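Local structure of transcriptional regulator (Vibrio virus VP882, 7DWM) at residues V90-P95 / F103-T108; T67-D72 / H230-M235; E8-Y13 / L110-G115. The protein senses the quorum-sensing signal 3,5-dimethylpyrazin-2-ol through a PAS domain and probably binds DNA through a LuxR-type helix-turn-helix domain to regulate transcription. All blocks are in the same frame, centred on the assembly; numbering follows the deposited sequence.

Interaction 1 (V90-P95 / F103-T108); sequences VLDVHP and FTFTKT. With A1U (3,5-dimethylpyrazin-2-ol), chain C.
F105 and D92 meet on the face of the sheet that receives 3,5-dimethylpyrazin-2-ol, and together they illustrate how a strand pair can become one wall of a pocket. The D92 side chain runs across the phenyl ring at about a right angle, its CB 3.7 Å from F105 CD2, with carboxylate and ring planes 86° apart. The ligand lies over one face of this ring, displaced toward the rim, so that ligand CAC is 3.7 Å above the ring plane. D92 approaches the same ligand with its carboxylate, CG being 3.6 Å from ligand CAB. F105 presents its ring there because CG stands beside the backbone N, opposite the carbonyl carbon (chi1 -83°). From two residues further along, K107 bends at chi3 (74°) and offers NZ to ligand OAI in a weak hydrogen bond of 3.4 Å; the ammonium also makes a salt bridge to D78 and a hydrogen bond to Q77. Underneath lies a beta hairpin, strands 88-96 and 99-110, within the antiparallel PAS sheet. V90 and F105 form a hydrogen-bonded pair: F105 N bonds nearly straight to V90 O at 2.6 Å, in the plane of that carbonyl, whereas V90 N lies above the plane of the F105 carbonyl, 2.7 Å from F105 O. D92 and F103 repeat the reciprocal pair of hydrogen bonds, with F103 N 2.9 Å from D92 O, and the L91-T104 pair between them is non-hydrogen-bonded, its side chains on the reverse face, where L91 packs against A137 of the second subunit. In the second shell, H94 NE2 hydrogen-bonds D92 OD1, although that oxygen is less surely placed. Y96 donates its hydroxyl to D92 O and meets the F103 ring edge-to-face.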
loop_
_atom_site.group_PDB
_atom_site.type_symbol
_atom_site.label_atom_id
_atom_site.label_comp_id
_atom_site.label_asym_id
_atom_site.label_seq_id
_atom_site.Cartn_x
_atom_site.Cartn_y
_atom_site.Cartn_z
ATOM N N VAL A 90 -2.551 9.369 -4.677
ATOM C CA VAL A 90 -3.621 9.456 -5.656
ATOM C C VAL A 90 -3.690 8.185 -6.484
ATOM O O VAL A 90 -2.681 7.719 -7.043
ATOM C CB VAL A 90 -3.481 10.718 -6.516
ATOM C CG1 VAL A 90 -2.585 10.482 -7.660
ATOM C CG2 VAL A 90 -4.892 11.087 -7.098
ATOM N N LEU A 91 -4.873 7.578 -6.482
ATOM C CA LEU A 91 -5.243 6.503 -7.383
ATOM C C LEU A 91 -5.613 7.122 -8.719
ATOM O O LEU A 91 -6.630 7.819 -8.828
ATOM C CB LEU A 91 -6.406 5.692 -6.810
ATOM C CG LEU A 91 -7.085 4.648 -7.716
ATOM C CD1 LEU A 91 -6.115 3.544 -8.114
ATOM C CD2 LEU A 91 -8.314 4.063 -7.037
ATOM N N ASP A 92 -4.789 6.883 -9.728
ATOM C CA ASP A 92 -4.983 7.401 -11.075
ATOM C C ASP A 92 -5.228 6.216 -11.997
ATOM O O ASP A 92 -4.300 5.480 -12.339
ATOM C CB ASP A 92 -3.758 8.205 -11.511
ATOM C CG ASP A 92 -3.892 9.704 -11.245
ATOM O OD1 ASP A 92 -4.708 10.386 -11.890
ATOM O OD2 ASP A 92 -3.165 10.236 -10.403
ATOM N N VAL A 93 -6.476 6.023 -12.397
ATOM C CA VAL A 93 -6.821 4.993 -13.365
ATOM C C VAL A 93 -7.099 5.691 -14.687
ATOM O O VAL A 93 -8.049 6.484 -14.800
ATOM C CB VAL A 93 -8.016 4.151 -12.898
ATOM C CG1 VAL A 93 -8.326 3.078 -13.923
ATOM C CG2 VAL A 93 -7.707 3.522 -11.548
ATOM N N HIS A 94 -6.267 5.401 -15.687
ATOM C CA HIS A 94 -6.277 6.206 -16.901
ATOM C C HIS A 94 -5.955 5.351 -18.111
ATOM O O HIS A 94 -5.213 4.367 -17.998
ATOM C CB HIS A 94 -5.265 7.358 -16.820
ATOM C CG HIS A 94 -5.666 8.455 -15.889
ATOM N ND1 HIS A 94 -6.619 9.396 -16.209
ATOM C CD2 HIS A 94 -5.236 8.766 -14.645
ATOM C CE1 HIS A 94 -6.765 10.236 -15.201
ATOM N NE2 HIS A 94 -5.935 9.878 -14.239
ATOM N N PRO A 95 -6.480 5.707 -19.285
ATOM C CA PRO A 95 -6.003 5.127 -20.554
ATOM C C PRO A 95 -4.681 5.765 -20.977
ATOM O O PRO A 95 -4.603 6.644 -21.835
ATOM C CB PRO A 95 -7.145 5.453 -21.519
ATOM C CG PRO A 95 -7.698 6.736 -21.000
ATOM C CD PRO A 95 -7.569 6.676 -19.496
ATOM N N PHE A 103 -2.600 3.259 -11.741
ATOM C CA PHE A 103 -1.409 3.757 -11.082
ATOM C C PHE A 103 -1.750 4.317 -9.711
ATOM O O PHE A 103 -2.874 4.744 -9.437
ATOM C CB PHE A 103 -0.731 4.838 -11.926
ATOM C CG PHE A 103 0.393 4.326 -12.770
ATOM C CD1 PHE A 103 1.697 4.726 -12.525
ATOM C CD2 PHE A 103 0.151 3.444 -13.808
ATOM C CE1 PHE A 103 2.739 4.254 -13.302
ATOM C CE2 PHE A 103 1.188 2.967 -14.588
ATOM C CZ PHE A 103 2.483 3.375 -14.336
ATOM N N THR A 104 -0.745 4.305 -8.852
ATOM C CA THR A 104 -0.706 5.112 -7.645
ATOM C C THR A 104 0.285 6.242 -7.883
ATOM O O THR A 104 1.454 5.986 -8.188
ATOM C CB THR A 104 -0.297 4.245 -6.453
ATOM O OG1 THR A 104 -1.390 3.394 -6.081
ATOM C CG2 THR A 104 0.173 5.081 -5.273
ATOM N N PHE A 105 -0.182 7.483 -7.749
ATOM C CA PHE A 105 0.685 8.660 -7.796
ATOM C C PHE A 105 0.762 9.271 -6.403
ATOM O O PHE A 105 -0.221 9.832 -5.907
ATOM C CB PHE A 105 0.195 9.670 -8.831
ATOM C CG PHE A 105 0.643 9.359 -10.228
ATOM C CD1 PHE A 105 1.859 9.828 -10.702
ATOM C CD2 PHE A 105 -0.142 8.581 -11.063
ATOM C CE1 PHE A 105 2.279 9.532 -11.987
ATOM C CE2 PHE A 105 0.273 8.280 -12.347
ATOM C CZ PHE A 105 1.486 8.757 -12.809
ATOM N N THR A 106 1.933 9.146 -5.778
ATOM C CA THR A 106 2.200 9.697 -4.455
ATOM C C THR A 106 2.797 11.095 -4.587
ATOM O O THR A 106 3.876 11.263 -5.169
ATOM C CB THR A 106 3.147 8.782 -3.675
ATOM O OG1 THR A 106 4.498 9.016 -4.082
ATOM C CG2 THR A 106 2.791 7.334 -3.923
ATOM N N LYS A 107 2.094 12.093 -4.050
ATOM C CA LYS A 107 2.520 13.483 -4.160
ATOM C C LYS A 107 2.886 14.028 -2.787
ATOM O O LYS A 107 2.084 13.958 -1.848
ATOM C CB LYS A 107 1.430 14.322 -4.822
ATOM C CG LYS A 107 0.916 13.659 -6.091
ATOM C CD LYS A 107 -0.394 14.233 -6.608
ATOM C CE LYS A 107 -0.191 15.595 -7.246
ATOM N NZ LYS A 107 -1.411 16.057 -7.963
ATOM N N THR A 108 4.109 14.548 -2.689
ATOM C CA THR A 108 4.766 15.021 -1.482
ATOM C C THR A 108 5.210 16.472 -1.647
ATOM O O THR A 108 5.540 16.896 -2.754
ATOM C CB THR A 108 5.983 14.150 -1.144
ATOM O OG1 THR A 108 6.584 14.628 0.064
ATOM C CG2 THR A 108 6.992 14.170 -2.292
HETATM C CAB A1U C . -1.483 11.904 -12.670
HETATM C CAC A1U C . -0.515 11.777 -13.697
HETATM C CAE A1U C . 0.694 13.542 -12.739
HETATM C CAF A1U C . -0.321 13.598 -11.760
HETATM C CAG A1U C . -0.692 10.726 -14.759
HETATM C CAH A1U C . 1.879 14.460 -12.738
HETATM N NAA A1U C . -1.405 12.828 -11.676
HETATM N NAD A1U C . 0.565 12.611 -13.704
HETATM O OAI A1U C . -0.145 14.586 -10.772
#

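Interaction 2 (T67-D72 / H230-M235); sequences TAAFAD and HTQVSM
The edge of the F70 ring lies alongside Q232, the two side chains running antiparallel, a simple case of a ring packed along a whole glutamine, methylenes and amide alike. The F70 ring leaves its backbone with CG beside the N and opposite the carbonyl carbon (chi1 -75°), which carries the CD2-CE2 edge to the glutamine. Q232 answers with an extended chain: CG is anti to its own backbone N (chi1 -155°) and the chain stays straight beyond it, laying CG 3.5 Å from F70 CE2. The amide group ends at the ring edge, near the ring plane, with CD 3.3 Å from F70 CE2 and the two flat groups turned 62° apart. Further round the ring, F70 CZ lies 3.4 Å from the backbone O of Q232. Here the C-terminal strand 233-236 joins the PAS sheet at its edge, beside strand 88-96. F70 occupies the N-cap position of helix 71-80, and its N is hydrogen-bonded to T67 O at 2.9 Å, which joins the F70 backbone to the preceding 3-10 turn. On that turn T67 CB is directed away from the C-terminal segment, and the side chain touches the bound 3,5-dimethylpyrazin-2-ol. S234 lies more loosely, its OG 4.3 Å from F70 CD1 and weakly hydrogen-bonded to Q77, while V233 and M235 pack on L141 of the second subunit.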
loop_
_atom_site.group_PDB
_atom_site.type_symbol
_atom_site.label_atom_id
_atom_site.label_comp_id
_atom_site.label_asym_id
_atom_site.label_seq_id
_atom_site.Cartn_x
_atom_site.Cartn_y
_atom_site.Cartn_z
ATOM N N THR A 67 -4.837 11.743 -20.004
ATOM C CA THR A 67 -4.563 12.338 -18.704
ATOM C C THR A 67 -4.939 13.806 -18.660
ATOM O O THR A 67 -5.437 14.284 -17.635
ATOM C CB THR A 67 -3.082 12.170 -18.362
ATOM O OG1 THR A 67 -2.288 12.331 -19.538
ATOM C CG2 THR A 67 -2.827 10.784 -17.784
ATOM N N ALA A 68 -4.739 14.529 -19.763
ATOM C CA ALA A 68 -4.953 15.973 -19.773
ATOM C C ALA A 68 -6.366 16.357 -19.351
ATOM O O ALA A 68 -6.572 17.444 -18.793
ATOM C CB ALA A 68 -4.649 16.541 -21.162
ATOM N N ALA A 69 -7.353 15.492 -19.601
ATOM C CA ALA A 69 -8.720 15.834 -19.227
ATOM C C ALA A 69 -8.879 16.016 -17.724
ATOM O O ALA A 69 -9.779 16.745 -17.291
ATOM C CB ALA A 69 -9.690 14.762 -19.727
ATOM N N PHE A 70 -8.018 15.388 -16.925
ATOM C CA PHE A 70 -8.019 15.563 -15.481
ATOM C C PHE A 70 -6.872 16.440 -15.006
ATOM O O PHE A 70 -6.625 16.520 -13.796
ATOM C CB PHE A 70 -7.965 14.203 -14.785
ATOM C CG PHE A 70 -9.261 13.458 -14.826
ATOM C CD1 PHE A 70 -10.148 13.533 -13.768
ATOM C CD2 PHE A 70 -9.599 12.692 -15.929
ATOM C CE1 PHE A 70 -11.347 12.851 -13.804
ATOM C CE2 PHE A 70 -10.797 12.010 -15.970
ATOM C CZ PHE A 70 -11.672 12.090 -14.907
ATOM N N ALA A 71 -6.186 17.116 -15.933
ATOM C CA ALA A 71 -5.097 18.010 -15.564
ATOM C C ALA A 71 -5.546 18.967 -14.473
ATOM O O ALA A 71 -4.905 19.076 -13.420
ATOM C CB ALA A 71 -4.618 18.779 -16.794
ATOM N N ASP A 72 -6.687 19.623 -14.698
ATOM C CA ASP A 72 -7.316 20.477 -13.703
ATOM C C ASP A 72 -7.252 19.847 -12.315
ATOM O O ASP A 72 -6.608 20.379 -11.402
ATOM C CB ASP A 72 -8.764 20.747 -14.139
ATOM C CG ASP A 72 -9.617 21.349 -13.041
ATOM O OD1 ASP A 72 -9.972 22.540 -13.160
ATOM O OD2 ASP A 72 -9.971 20.629 -12.084
ATOM N N HIS A 230 -12.451 0.362 -16.897
ATOM C CA HIS A 230 -12.270 1.412 -17.900
ATOM C C HIS A 230 -13.195 2.609 -17.679
ATOM O O HIS A 230 -13.955 3.013 -18.559
ATOM C CB HIS A 230 -12.470 0.856 -19.311
ATOM C CG HIS A 230 -11.859 -0.498 -19.541
ATOM N ND1 HIS A 230 -12.608 -1.603 -19.885
ATOM C CD2 HIS A 230 -10.570 -0.913 -19.520
ATOM C CE1 HIS A 230 -11.811 -2.644 -20.050
ATOM N NE2 HIS A 230 -10.568 -2.252 -19.835
ATOM N N THR A 231 -13.099 3.208 -16.496
ATOM C CA THR A 231 -13.619 4.551 -16.277
ATOM C C THR A 231 -12.524 5.375 -15.624
ATOM O O THR A 231 -11.890 4.925 -14.664
ATOM C CB THR A 231 -14.902 4.569 -15.416
ATOM O OG1 THR A 231 -14.555 4.600 -14.025
ATOM C CG2 THR A 231 -15.784 3.349 -15.698
ATOM N N GLN A 232 -12.306 6.575 -16.141
ATOM C CA GLN A 232 -11.131 7.375 -15.826
ATOM C C GLN A 232 -11.310 8.058 -14.473
ATOM O O GLN A 232 -12.299 8.771 -14.266
ATOM C CB GLN A 232 -10.919 8.405 -16.932
ATOM C CG GLN A 232 -9.512 8.906 -17.117
ATOM C CD GLN A 232 -9.451 9.969 -18.193
ATOM O OE1 GLN A 232 -8.526 10.780 -18.248
ATOM N NE2 GLN A 232 -10.452 9.970 -19.059
ATOM N N VAL A 233 -10.368 7.851 -13.543
ATOM C CA VAL A 233 -10.459 8.463 -12.219
ATOM C C VAL A 233 -9.093 8.977 -11.783
ATOM O O VAL A 233 -8.043 8.487 -12.207
ATOM C CB VAL A 233 -11.025 7.507 -11.129
ATOM C CG1 VAL A 233 -12.320 6.829 -11.586
ATOM C CG2 VAL A 233 -9.998 6.469 -10.717
ATOM N N SER A 234 -9.126 9.941 -10.871
ATOM C CA SER A 234 -7.982 10.269 -10.028
ATOM C C SER A 234 -8.529 10.734 -8.693
ATOM O O SER A 234 -9.234 11.743 -8.630
ATOM C CB SER A 234 -7.123 11.363 -10.654
ATOM O OG SER A 234 -7.685 12.633 -10.413
ATOM N N MET A 235 -8.200 10.010 -7.634
ATOM C CA MET A 235 -8.809 10.191 -6.325
ATOM C C MET A 235 -7.720 10.178 -5.266
ATOM O O MET A 235 -6.817 9.338 -5.312
ATOM C CB MET A 235 -9.797 9.062 -6.001
ATOM C CG MET A 235 -11.064 9.013 -6.830
ATOM S SD MET A 235 -11.922 7.469 -6.458
ATOM C CE MET A 235 -12.274 7.706 -4.720
#

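Interaction 3 (E8-Y13 / L110-G115); sequences EGDDAY and LIMPSG
Y13 reaches from the N-terminal helix 7-21 onto the turn of a beta hairpin, the loop that joins strands 99-110 and 119-126 of the PAS sheet. The buried part of the contact is built around its ring. P113 CD sits over one face in a CH-pi contact, 4.0 Å from the Y13 ring centroid and 24° off the ring normal, while the M112 side chain crosses the ring at about a right angle, bringing CG 3.4 Å from Y13 CE1. The ring can lie across the loop because Y13 CG is anti to the backbone N (chi1 169°). H19 and S16 of the second subunit also pack on Y13, making this buried ring part of the dimer contact. One turn earlier in the helix the contact is more open. D10 runs alongside P113, oppositely directed, and its OD2 lies 3.3 Å from P113 CG and 3.1 Å from S114 N. Much of P113 remains exposed despite H19 of the second subunit nearby, and S114 turns its hydroxyl to a hydrogen bond with R116 N. At this outer margin G9 contributes backbone, its O lying 3.9 Å from P113 CG.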
loop_
_atom_site.group_PDB
_atom_site.type_symbol
_atom_site.label_atom_id
_atom_site.label_comp_id
_atom_site.label_asym_id
_atom_site.label_seq_id
_atom_site.Cartn_x
_atom_site.Cartn_y
_atom_site.Cartn_z
ATOM N N GLU A 8 22.658 28.789 -5.160
ATOM C CA GLU A 8 23.603 27.787 -5.640
ATOM C C GLU A 8 23.198 26.405 -5.165
ATOM O O GLU A 8 23.102 25.458 -5.960
ATOM C CB GLU A 8 25.013 28.117 -5.144
ATOM C CG GLU A 8 25.376 29.585 -5.245
ATOM C CD GLU A 8 26.222 29.915 -6.461
ATOM O OE1 GLU A 8 26.694 31.068 -6.545
ATOM O OE2 GLU A 8 26.424 29.034 -7.327
ATOM N N GLY A 9 22.902 26.281 -3.872
ATOM C CA GLY A 9 22.516 24.998 -3.327
ATOM C C GLY A 9 21.128 24.582 -3.756
ATOM O O GLY A 9 20.872 23.393 -3.946
ATOM N N ASP A 10 20.230 25.547 -3.970
ATOM C CA ASP A 10 18.889 25.182 -4.411
ATOM C C ASP A 10 18.857 24.715 -5.861
ATOM O O ASP A 10 17.893 24.055 -6.264
ATOM C CB ASP A 10 17.930 26.356 -4.235
ATOM C CG ASP A 10 17.360 26.433 -2.843
ATOM O OD1 ASP A 10 16.555 27.351 -2.603
ATOM O OD2 ASP A 10 17.712 25.585 -1.994
ATOM N N ASP A 11 19.879 25.046 -6.654
ATOM C CA ASP A 11 19.967 24.495 -8.004
ATOM C C ASP A 11 20.842 23.247 -8.091
ATOM O O ASP A 11 20.547 22.337 -8.888
ATOM C CB ASP A 11 20.513 25.562 -8.960
ATOM C CG ASP A 11 20.335 25.192 -10.415
ATOM O OD1 ASP A 11 21.136 24.377 -10.915
ATOM O OD2 ASP A 11 19.404 25.720 -11.060
ATOM N N ALA A 12 21.843 23.137 -7.215
ATOM C CA ALA A 12 22.564 21.878 -7.072
ATOM C C ALA A 12 21.652 20.766 -6.570
ATOM O O ALA A 12 21.720 19.634 -7.058
ATOM C CB ALA A 12 23.757 22.058 -6.133
ATOM N N TYR A 13 20.785 21.072 -5.601
ATOM C CA TYR A 13 19.846 20.088 -5.075
ATOM C C TYR A 13 18.844 19.638 -6.139
ATOM O O TYR A 13 18.508 18.451 -6.225
ATOM C CB TYR A 13 19.149 20.677 -3.845
ATOM C CG TYR A 13 17.969 19.897 -3.322
ATOM C CD1 TYR A 13 16.674 20.324 -3.566
ATOM C CD2 TYR A 13 18.148 18.741 -2.571
ATOM C CE1 TYR A 13 15.585 19.621 -3.088
ATOM C CE2 TYR A 13 17.058 18.028 -2.086
ATOM C CZ TYR A 13 15.778 18.477 -2.350
ATOM O OH TYR A 13 14.679 17.789 -1.883
ATOM N N LEU A 110 7.615 19.579 -1.831
ATOM C CA LEU A 110 9.018 19.771 -2.196
ATOM C C LEU A 110 9.687 20.793 -1.285
ATOM O O LEU A 110 9.420 22.001 -1.364
ATOM C CB LEU A 110 9.152 20.147 -3.667
ATOM C CG LEU A 110 10.607 20.160 -4.152
ATOM C CD1 LEU A 110 10.768 19.586 -5.553
ATOM C CD2 LEU A 110 11.163 21.550 -4.126
ATOM N N ILE A 111 10.497 20.296 -0.364
ATOM C CA ILE A 111 11.364 21.138 0.454
ATOM C C ILE A 111 12.803 20.933 0.020
ATOM O O ILE A 111 13.190 19.875 -0.486
ATOM C CB ILE A 111 11.126 20.824 1.946
ATOM C CG1 ILE A 111 9.631 20.707 2.248
ATOM C CG2 ILE A 111 11.781 21.854 2.851
ATOM C CD1 ILE A 111 9.111 19.294 2.245
ATOM N N MET A 112 13.578 21.998 0.162
ATOM C CA MET A 112 14.953 22.071 -0.303
ATOM C C MET A 112 15.797 22.791 0.733
ATOM O O MET A 112 15.249 23.284 1.726
ATOM C CB MET A 112 15.037 22.846 -1.624
ATOM C CG MET A 112 13.991 22.582 -2.677
ATOM S SD MET A 112 13.541 24.123 -3.507
ATOM C CE MET A 112 12.869 25.055 -2.126
ATOM N N PRO A 113 17.129 22.915 0.541
ATOM C CA PRO A 113 17.940 23.586 1.562
ATOM C C PRO A 113 17.538 25.047 1.733
ATOM O O PRO A 113 18.066 25.746 2.604
ATOM C CB PRO A 113 19.372 23.450 1.022
ATOM C CG PRO A 113 19.223 23.085 -0.408
ATOM C CD PRO A 113 17.998 22.226 -0.426
ATOM N N SER A 114 16.607 25.511 0.884
ATOM C CA SER A 114 15.853 26.723 1.190
ATOM C C SER A 114 14.966 26.554 2.418
ATOM O O SER A 114 14.938 27.425 3.302
ATOM C CB SER A 114 15.019 27.112 -0.029
ATOM O OG SER A 114 13.806 27.727 0.351
ATOM N N GLY A 115 14.231 25.447 2.493
ATOM C CA GLY A 115 13.174 25.291 3.467
ATOM C C GLY A 115 11.811 25.770 3.007
ATOM O O GLY A 115 10.834 25.641 3.762
#

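How the interactions relate
Along the chain the segments come in the order 8-13, 67-72, 90-95, 103-108, 110-115 and 230-235, so interaction 1 falls within the span of both others, while the segments of interactions 2 and 3 alternate. Interactions 1 and 2 are neighbours, centres 9 Å apart, and share one sheet: strand 233-236 runs beside strand 88-96, with probable hydrogen bonds from L91 N to M235 O and from V93 N to V233 O. The C-terminal end of the chain thus borders the hairpin that lines the ligand pocket. Interaction 3 lies at the far end of strand 99-110, its centre 26 Å from that of interaction 1 and 31 Å from that of interaction 2. All three touch the second subunit.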